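Local atomic coordinates of homocysteine S-methyltransferase (Escherichia coli, PDB entry 5DML), a protein that transfers a methyl group from S-methylmethionine, or less efficiently from S-adenosylmethionine, to homocysteine to make methionine, with zinc as cofactor. Residues I16-G21 / A301-L306; G120-Y125 / D163-E168; F193-R198 / V223-N228. One frame throughout, in Å; residues are numbered along the deposited sequence.

Contact 1: residues I16-G21 / A301-L306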
loop_
_atom_site.group_PDB
_atom_site.type_symbol
_atom_site.label_atom_id
_atom_site.label_comp_id
_atom_site.label_asym_id
_atom_site.label_seq_id
_atom_site.Cartn_x
_atom_site.Cartn_y
_atom_site.Cartn_z
ATOM N N ILE A 16 1.221 1.145 -17.652
ATOM C CA ILE A 16 0.815 1.596 -16.344
ATOM C C ILE A 16 -0.457 0.996 -15.775
ATOM O O ILE A 16 -1.357 0.664 -16.479
ATOM C CB ILE A 16 0.600 3.112 -16.449
ATOM C CG1 ILE A 16 1.897 3.785 -16.749
ATOM C CG2 ILE A 16 0.031 3.736 -15.200
ATOM C CD1 ILE A 16 2.883 3.610 -15.646
ATOM N N LEU A 17 -0.491 0.889 -14.465
ATOM C CA LEU A 17 -1.652 0.453 -13.742
ATOM C C LEU A 17 -1.846 1.403 -12.580
ATOM O O LEU A 17 -0.918 1.873 -12.000
ATOM C CB LEU A 17 -1.643 -1.019 -13.346
ATOM C CG LEU A 17 -0.808 -1.570 -12.213
ATOM C CD1 LEU A 17 -1.516 -1.457 -10.889
ATOM C CD2 LEU A 17 -0.486 -3.010 -12.518
ATOM N N LEU A 18 -3.081 1.700 -12.274
ATOM C CA LEU A 18 -3.392 2.634 -11.241
ATOM C C LEU A 18 -3.829 2.084 -9.925
ATOM O O LEU A 18 -4.642 1.237 -9.861
ATOM C CB LEU A 18 -4.456 3.598 -11.734
ATOM C CG LEU A 18 -4.185 4.375 -13.001
ATOM C CD1 LEU A 18 -5.403 5.161 -13.395
ATOM C CD2 LEU A 18 -2.991 5.289 -12.866
ATOM N N LEU A 19 -3.279 2.635 -8.866
ATOM C CA LEU A 19 -3.656 2.273 -7.509
ATOM C C LEU A 19 -4.753 3.233 -7.088
ATOM O O LEU A 19 -5.226 4.005 -7.904
ATOM C CB LEU A 19 -2.455 2.348 -6.560
ATOM C CG LEU A 19 -1.180 1.670 -7.051
ATOM C CD1 LEU A 19 -0.101 1.664 -5.961
ATOM C CD2 LEU A 19 -1.495 0.262 -7.532
ATOM N N ASP A 20 -5.163 3.193 -5.830
ATOM C CA ASP A 20 -6.177 4.127 -5.370
ATOM C C ASP A 20 -5.514 5.319 -4.684
ATOM O O ASP A 20 -4.484 5.818 -5.144
ATOM C CB ASP A 20 -7.176 3.431 -4.436
ATOM C CG ASP A 20 -6.493 2.613 -3.343
ATOM O OD1 ASP A 20 -5.253 2.698 -3.200
ATOM O OD2 ASP A 20 -7.206 1.898 -2.611
ATOM N N GLY A 21 -6.097 5.771 -3.582
ATOM C CA GLY A 21 -5.557 6.911 -2.865
ATOM C C GLY A 21 -6.034 6.904 -1.433
ATOM O O GLY A 21 -6.551 5.901 -0.954
ATOM N N ALA A 301 -10.439 12.033 -7.165
ATOM C CA ALA A 301 -10.103 13.075 -8.128
ATOM C C ALA A 301 -8.675 12.942 -8.650
ATOM O O ALA A 301 -8.417 13.144 -9.835
ATOM C CB ALA A 301 -10.311 14.468 -7.501
ATOM N N ASP A 302 -7.738 12.619 -7.772
ATOM C CA ASP A 302 -6.350 12.461 -8.203
ATOM C C ASP A 302 -6.192 11.282 -9.146
ATOM O O ASP A 302 -5.430 11.345 -10.109
ATOM C CB ASP A 302 -5.425 12.302 -7.001
ATOM C CG ASP A 302 -5.254 13.598 -6.231
ATOM O OD1 ASP A 302 -4.450 14.455 -6.660
ATOM O OD2 ASP A 302 -5.937 13.767 -5.202
ATOM N N ILE A 303 -6.946 10.223 -8.896
ATOM C CA ILE A 303 -6.898 9.058 -9.765
ATOM C C ILE A 303 -7.545 9.340 -11.126
ATOM O O ILE A 303 -7.007 8.952 -12.169
ATOM C CB ILE A 303 -7.578 7.831 -9.103
ATOM C CG1 ILE A 303 -6.912 7.505 -7.778
ATOM C CG2 ILE A 303 -7.487 6.639 -10.007
ATOM C CD1 ILE A 303 -5.399 7.373 -7.876
ATOM N N ALA A 304 -8.699 10.001 -11.114
ATOM C CA ALA A 304 -9.381 10.361 -12.363
ATOM C C ALA A 304 -8.469 11.193 -13.277
ATOM O O ALA A 304 -8.456 11.013 -14.497
ATOM C CB ALA A 304 -10.676 11.106 -12.067
ATOM N N ALA A 305 -7.690 12.085 -12.680
ATOM C CA ALA A 305 -6.724 12.881 -13.426
ATOM C C ALA A 305 -5.549 12.020 -13.953
ATOM O O ALA A 305 -5.077 12.221 -15.079
ATOM C CB ALA A 305 -6.221 14.015 -12.560
ATOM N N LEU A 306 -5.074 11.066 -13.159
ATOM C CA LEU A 306 -4.085 10.131 -13.676
ATOM C C LEU A 306 -4.681 9.368 -14.847
ATOM O O LEU A 306 -4.039 9.224 -15.891
ATOM C CB LEU A 306 -3.617 9.156 -12.593
ATOM C CG LEU A 306 -2.809 9.773 -11.467
ATOM C CD1 LEU A 306 -2.843 8.863 -10.253
ATOM C CD2 LEU A 306 -1.400 10.020 -11.947
#
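Leu18 and Ile303 form the apolar part of this contact together with Leu306. The two branches of Leu18 divide the work: CD1 comes within 4.2 Å of Ile303 CG2, while CD2 rests 3.9 Å from Leu306 CB, so that leucine, with two methyls to place, meets two residues one helical turn apart. The Leu18 and Leu306 side chains cross obliquely. The surroundings place these residues in a TIM barrel: 17-18 is the first strand, helix 300-308 is the last helix, and the leucines fill the layer between strand and outer helix. Leu306 also leans on Ile292 of the neighbouring strand 289-292, and Ile303 on Tyr58 of helix 48-61.

The second kind of contact is methyl against backbone carbonyl. In Ile303, chi1 (-58°) sets CG1 anti to the carbonyl carbon, and chi2 (-52°) then turns CD1 toward the chain leaving the strand. There CD1 lies 3.3 Å from Asp20 O and 3.4 Å from Leu19 O, touching both by van der Waals packing. Asp20 itself starts away from the helix, as suits a carboxylate beside an apolar seam, and its OD2 accepts a hydrogen bond from Ile67 N on the next strand.

Contact 2: residues G120-Y125 / D163-E168; sequences GSVGPY and DLLACE
Gly120 O is met by two groups of the neighbouring strand. Ala166 N gives Gly120 O a nearly straight hydrogen bond (2.6 Å, 172° at the hydrogen). Leu165 CA, 3.4 Å from Gly120 O, adds a weaker CA-H...O contact. Gly120 N in turn donates to Leu164 O. Further along, Val122 bonds twice to the same strand, its N to Ala166 O and its O to Glu168 N, flanking Cys167 as in a parallel sheet. A CB at Gly120 would come tight against Leu165 CD2, consistent with a glycine there.

Strands 117-122 and 164-170 are successive strands of the TIM barrel, joined by a beta-alpha-beta crossover through helix 143-159. Val122, Leu165 and Cys167 face that outer layer: Val122 CB lies 4.3 Å from Cys167 SG, and the apolar side chains of Val122 and Leu165 pack on Leu157 of the helix.

Ser121, Ala166 and Glu168 serve the barrel interior. Glu168 CG sits between its own N and carbonyl carbon (chi1 49°), and the extended chain beyond brings OE2 to Ser121 OG at 2.8 Å. The hydroxyl donates to the anti side of OE2, 31° out of the carboxylate plane, while OE1 is held by Tyr253 OH. With an alanine here, Ser121 OG and Tyr253 OH would probably lose the carboxylate they share. The Glu168 side chain lies about 6 Å from that of Cys295, a predicted zinc ligand.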
loop_
_atom_site.group_PDB
_atom_site.type_symbol
_atom_site.label_atom_id
_atom_site.label_comp_id
_atom_site.label_asym_id
_atom_site.label_seq_id
_atom_site.Cartn_x
_atom_site.Cartn_y
_atom_site.Cartn_z
ATOM N N GLY A 120 -3.615 -6.274 -0.002
ATOM C CA GLY A 120 -3.698 -6.242 1.442
ATOM C C GLY A 120 -2.646 -5.301 1.965
ATOM O O GLY A 120 -1.462 -5.455 1.649
ATOM N N SER A 121 -3.072 -4.315 2.753
ATOM C CA SER A 121 -2.150 -3.299 3.256
ATOM C C SER A 121 -1.366 -3.747 4.469
ATOM O O SER A 121 -1.932 -4.169 5.472
ATOM C CB SER A 121 -2.892 -2.006 3.600
ATOM O OG SER A 121 -2.029 -1.110 4.287
ATOM N N VAL A 122 -0.051 -3.612 4.369
ATOM C CA VAL A 122 0.844 -3.966 5.455
ATOM C C VAL A 122 1.654 -2.753 5.869
ATOM O O VAL A 122 2.630 -2.386 5.210
ATOM C CB VAL A 122 1.782 -5.134 5.043
ATOM C CG1 VAL A 122 2.810 -5.420 6.140
ATOM C CG2 VAL A 122 0.964 -6.364 4.741
ATOM N N GLY A 123 1.234 -2.113 6.952
ATOM C CA GLY A 123 1.960 -0.970 7.469
ATOM C C GLY A 123 3.212 -1.347 8.251
ATOM O O GLY A 123 3.365 -2.478 8.722
ATOM N N PRO A 124 4.127 -0.384 8.396
ATOM C CA PRO A 124 5.382 -0.628 9.114
ATOM C C PRO A 124 5.156 -0.637 10.610
ATOM O O PRO A 124 4.109 -0.198 11.072
ATOM C CB PRO A 124 6.247 0.559 8.705
ATOM C CG PRO A 124 5.247 1.661 8.567
ATOM C CD PRO A 124 4.015 1.016 7.952
ATOM N N TYR A 125 6.140 -1.117 11.358
ATOM C CA TYR A 125 6.070 -1.145 12.813
ATOM C C TYR A 125 5.943 0.271 13.373
ATOM O O TYR A 125 5.286 0.503 14.389
ATOM C CB TYR A 125 7.306 -1.841 13.384
ATOM C CG TYR A 125 7.292 -1.983 14.877
ATOM C CD1 TYR A 125 6.453 -2.896 15.497
ATOM C CD2 TYR A 125 8.126 -1.211 15.676
ATOM C CE1 TYR A 125 6.441 -3.041 16.875
ATOM C CE2 TYR A 125 8.125 -1.351 17.052
ATOM C CZ TYR A 125 7.281 -2.268 17.645
ATOM O OH TYR A 125 7.262 -2.410 19.010
ATOM N N ASP A 163 -5.037 -10.371 -3.453
ATOM C CA ASP A 163 -4.350 -10.867 -4.639
ATOM C C ASP A 163 -2.857 -10.696 -4.456
ATOM O O ASP A 163 -2.059 -11.388 -5.082
ATOM C CB ASP A 163 -4.827 -10.130 -5.901
ATOM C CG ASP A 163 -6.328 -10.185 -6.073
ATOM O OD1 ASP A 163 -6.890 -11.294 -5.948
ATOM O OD2 ASP A 163 -6.959 -9.125 -6.325
ATOM N N LEU A 164 -2.494 -9.741 -3.605
ATOM C CA LEU A 164 -1.102 -9.516 -3.229
ATOM C C LEU A 164 -1.033 -8.587 -2.027
ATOM O O LEU A 164 -2.002 -7.903 -1.707
ATOM C CB LEU A 164 -0.294 -8.932 -4.393
ATOM C CG LEU A 164 -0.441 -7.449 -4.736
ATOM C CD1 LEU A 164 0.769 -7.023 -5.541
ATOM C CD2 LEU A 164 -1.703 -7.191 -5.517
ATOM N N LEU A 165 0.113 -8.579 -1.356
ATOM C CA LEU A 165 0.317 -7.689 -0.222
ATOM C C LEU A 165 1.024 -6.412 -0.630
ATOM O O LEU A 165 1.964 -6.426 -1.439
ATOM C CB LEU A 165 1.125 -8.375 0.871
ATOM C CG LEU A 165 0.550 -9.680 1.419
ATOM C CD1 LEU A 165 1.541 -10.306 2.414
ATOM C CD2 LEU A 165 -0.794 -9.422 2.065
ATOM N N ALA A 166 0.556 -5.304 -0.055
ATOM C CA ALA A 166 1.184 -4.016 -0.238
ATOM C C ALA A 166 2.004 -3.698 0.992
ATOM O O ALA A 166 1.474 -3.231 1.998
ATOM C CB ALA A 166 0.129 -2.936 -0.486
ATOM N N CYS A 167 3.300 -3.976 0.931
ATOM C CA CYS A 167 4.177 -3.682 2.054
ATOM C C CYS A 167 4.673 -2.261 1.886
ATOM O O CYS A 167 5.565 -1.998 1.078
ATOM C CB CYS A 167 5.330 -4.670 2.123
ATOM S SG CYS A 167 4.812 -6.384 2.324
ATOM N N GLU A 168 4.091 -1.341 2.648
ATOM C CA GLU A 168 4.165 0.063 2.290
ATOM C C GLU A 168 4.535 0.981 3.440
ATOM O O GLU A 168 4.410 0.613 4.609
ATOM C CB GLU A 168 2.827 0.514 1.695
ATOM C CG GLU A 168 1.614 0.117 2.510
ATOM C CD GLU A 168 0.348 0.758 1.986
ATOM O OE1 GLU A 168 0.377 1.251 0.836
ATOM O OE2 GLU A 168 -0.666 0.779 2.725
#

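Contact 3: residues F193-R198 / V223-N228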
loop_
_atom_site.group_PDB
_atom_site.type_symbol
_atom_site.label_atom_id
_atom_site.label_comp_id
_atom_site.label_asym_id
_atom_site.label_seq_id
_atom_site.Cartn_x
_atom_site.Cartn_y
_atom_site.Cartn_z
ATOM N N PHE A 193 7.083 -3.905 -2.287
ATOM C CA PHE A 193 7.671 -3.222 -1.147
ATOM C C PHE A 193 7.829 -1.745 -1.471
ATOM O O PHE A 193 8.464 -1.386 -2.458
ATOM C CB PHE A 193 9.013 -3.841 -0.781
ATOM C CG PHE A 193 8.910 -5.058 0.114
ATOM C CD1 PHE A 193 8.177 -6.171 -0.277
ATOM C CD2 PHE A 193 9.574 -5.099 1.335
ATOM C CE1 PHE A 193 8.086 -7.293 0.538
ATOM C CE2 PHE A 193 9.484 -6.215 2.149
ATOM C CZ PHE A 193 8.742 -7.316 1.750
ATOM N N SER A 194 7.259 -0.886 -0.637
ATOM C CA SER A 194 7.307 0.554 -0.891
ATOM C C SER A 194 7.793 1.332 0.330
ATOM O O SER A 194 7.385 1.065 1.457
ATOM C CB SER A 194 5.934 1.051 -1.336
ATOM O OG SER A 194 5.956 2.450 -1.549
ATOM N N PHE A 195 8.647 2.320 0.092
ATOM C CA PHE A 195 9.468 2.889 1.153
ATOM C C PHE A 195 9.258 4.377 1.406
ATOM O O PHE A 195 8.970 5.134 0.484
ATOM C CB PHE A 195 10.949 2.677 0.822
ATOM C CG PHE A 195 11.269 1.319 0.258
ATOM C CD1 PHE A 195 11.087 0.171 1.017
ATOM C CD2 PHE A 195 11.785 1.197 -1.024
ATOM C CE1 PHE A 195 11.394 -1.080 0.487
ATOM C CE2 PHE A 195 12.095 -0.044 -1.555
ATOM C CZ PHE A 195 11.897 -1.184 -0.799
ATOM N N THR A 196 9.445 4.796 2.656
ATOM C CA THR A 196 9.633 6.211 2.928
ATOM C C THR A 196 11.124 6.497 2.891
ATOM O O THR A 196 11.931 5.638 3.234
ATOM C CB THR A 196 9.057 6.658 4.285
ATOM O OG1 THR A 196 9.737 5.986 5.350
ATOM C CG2 THR A 196 7.575 6.366 4.350
ATOM N N LEU A 197 11.478 7.707 2.471
ATOM C CA LEU A 197 12.868 8.075 2.237
ATOM C C LEU A 197 13.369 9.182 3.165
ATOM O O LEU A 197 12.580 9.887 3.792
ATOM C CB LEU A 197 13.047 8.513 0.780
ATOM C CG LEU A 197 12.822 7.407 -0.247
ATOM C CD1 LEU A 197 13.201 7.887 -1.631
ATOM C CD2 LEU A 197 13.610 6.165 0.138
ATOM N N ARG A 198 14.691 9.308 3.250
ATOM C CA ARG A 198 15.449 10.345 3.933
ATOM C C ARG A 198 15.937 11.326 2.880
ATOM O O ARG A 198 16.228 12.478 3.178
ATOM C CB ARG A 198 16.614 9.752 4.742
ATOM C CG ARG A 198 17.867 10.614 4.785
ATOM C CD ARG A 198 18.973 10.005 5.669
ATOM N NE ARG A 198 18.464 9.442 6.918
ATOM C CZ ARG A 198 19.196 9.226 8.008
ATOM N NH1 ARG A 198 20.487 9.507 8.018
ATOM N NH2 ARG A 198 18.637 8.714 9.093
ATOM N N VAL A 223 7.274 -8.635 -6.263
ATOM C CA VAL A 223 7.030 -8.456 -7.693
ATOM C C VAL A 223 7.048 -6.992 -8.166
ATOM O O VAL A 223 6.875 -6.720 -9.360
ATOM C CB VAL A 223 5.687 -9.084 -8.083
ATOM C CG1 VAL A 223 5.710 -10.585 -7.767
ATOM C CG2 VAL A 223 4.557 -8.390 -7.338
ATOM N N ALA A 224 7.269 -6.068 -7.235
ATOM C CA ALA A 224 7.440 -4.653 -7.554
ATOM C C ALA A 224 7.938 -3.898 -6.323
ATOM O O ALA A 224 7.753 -4.344 -5.196
ATOM C CB ALA A 224 6.103 -4.033 -8.073
ATOM N N LEU A 225 8.572 -2.750 -6.529
ATOM C CA LEU A 225 8.931 -1.899 -5.397
ATOM C C LEU A 225 8.981 -0.429 -5.793
ATOM O O LEU A 225 8.970 -0.097 -6.973
ATOM C CB LEU A 225 10.272 -2.335 -4.802
ATOM C CG LEU A 225 11.499 -2.313 -5.709
ATOM C CD1 LEU A 225 12.162 -0.940 -5.663
ATOM C CD2 LEU A 225 12.493 -3.424 -5.338
ATOM N N GLY A 226 9.050 0.450 -4.797
ATOM C CA GLY A 226 9.128 1.872 -5.057
ATOM C C GLY A 226 8.925 2.709 -3.820
ATOM O O GLY A 226 9.425 2.358 -2.760
ATOM N N ILE A 227 8.191 3.817 -3.952
ATOM C CA ILE A 227 8.043 4.779 -2.864
ATOM C C ILE A 227 6.608 5.269 -2.669
ATOM O O ILE A 227 5.815 5.292 -3.608
ATOM C CB ILE A 227 8.954 5.993 -3.090
ATOM C CG1 ILE A 227 8.690 6.591 -4.464
ATOM C CG2 ILE A 227 10.434 5.575 -2.993
ATOM C CD1 ILE A 227 9.577 7.766 -4.791
ATOM N N ASN A 228 6.276 5.655 -1.441
ATOM C CA ASN A 228 4.930 6.129 -1.121
ATOM C C ASN A 228 4.903 6.982 0.149
ATOM O O ASN A 228 5.803 6.904 0.973
ATOM C CB ASN A 228 3.961 4.949 -1.001
ATOM C CG ASN A 228 4.155 4.152 0.278
ATOM O OD1 ASN A 228 5.161 3.462 0.449
ATOM N ND2 ASN A 228 3.176 4.223 1.177
#
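Ser194 and Asn228 turn toward each other on one face of two parallel strands, while Phe193, Phe195, Leu225 and Ile227 take the other. Ser194 OG, trans to its own N (chi1 178°), donates to Asn228 OD1; the modelled 2.4 Å is very short, so the exact length is doubtful. Asn228 folds over its own backbone to bring OD1 there, and the same oxygen accepts from Thr169 N.

On the opposite face the Phe195 ring lies obliquely against the neighbouring strand, with CD2 3.2 Å from Gly226 O and CE2 4.2 Å from Leu225 CD1. Phe193 O lies over one face of that ring, toward its rim. Leu197 crosses Ile227 at about a right angle, Leu197 CD1 meeting Ile227 CG2 at 3.9 Å. Between the strands, Phe193 N bonds to Ala224 O, and Phe195 N to Gly226 O at 3.0 Å; the closing bond, Asn228 N to Phe195 O, is weak.

These are adjacent strands of the TIM barrel. The aromatic and branched groups suit the outer layer, where Phe193 and Phe195 pack on helices 173-182 and 209-217. The serine-asparagine pair instead puts polar groups on the inward face, next to Cys229, a predicted zinc ligand.

How the contacts relate
All three contacts belong to one closed barrel. Contacts 2 and 3 are direct neighbours, their centres 11 Å apart, because strands 164-170 and 191-197 run side by side: Cys167 O and Ser194 N, 2.7 Å apart, probably share a hydrogen bond, and Cys167 SG packs 3.8 Å from Phe193 CE1. Inside the barrel, Glu168 CB packs 3.8 Å from Asn228 ND2, so the two inward-facing side chains lie side by side near the predicted zinc site. Asn228 is nearest that site, its side chain about 4 Å from those of Cys229 and Cys295. Contact 1 stands apart, its centre 19 Å from that of contact 2 and 17 Å from that of contact 3, yet the Asp20 side chain is about 9 Å from that of Cys295.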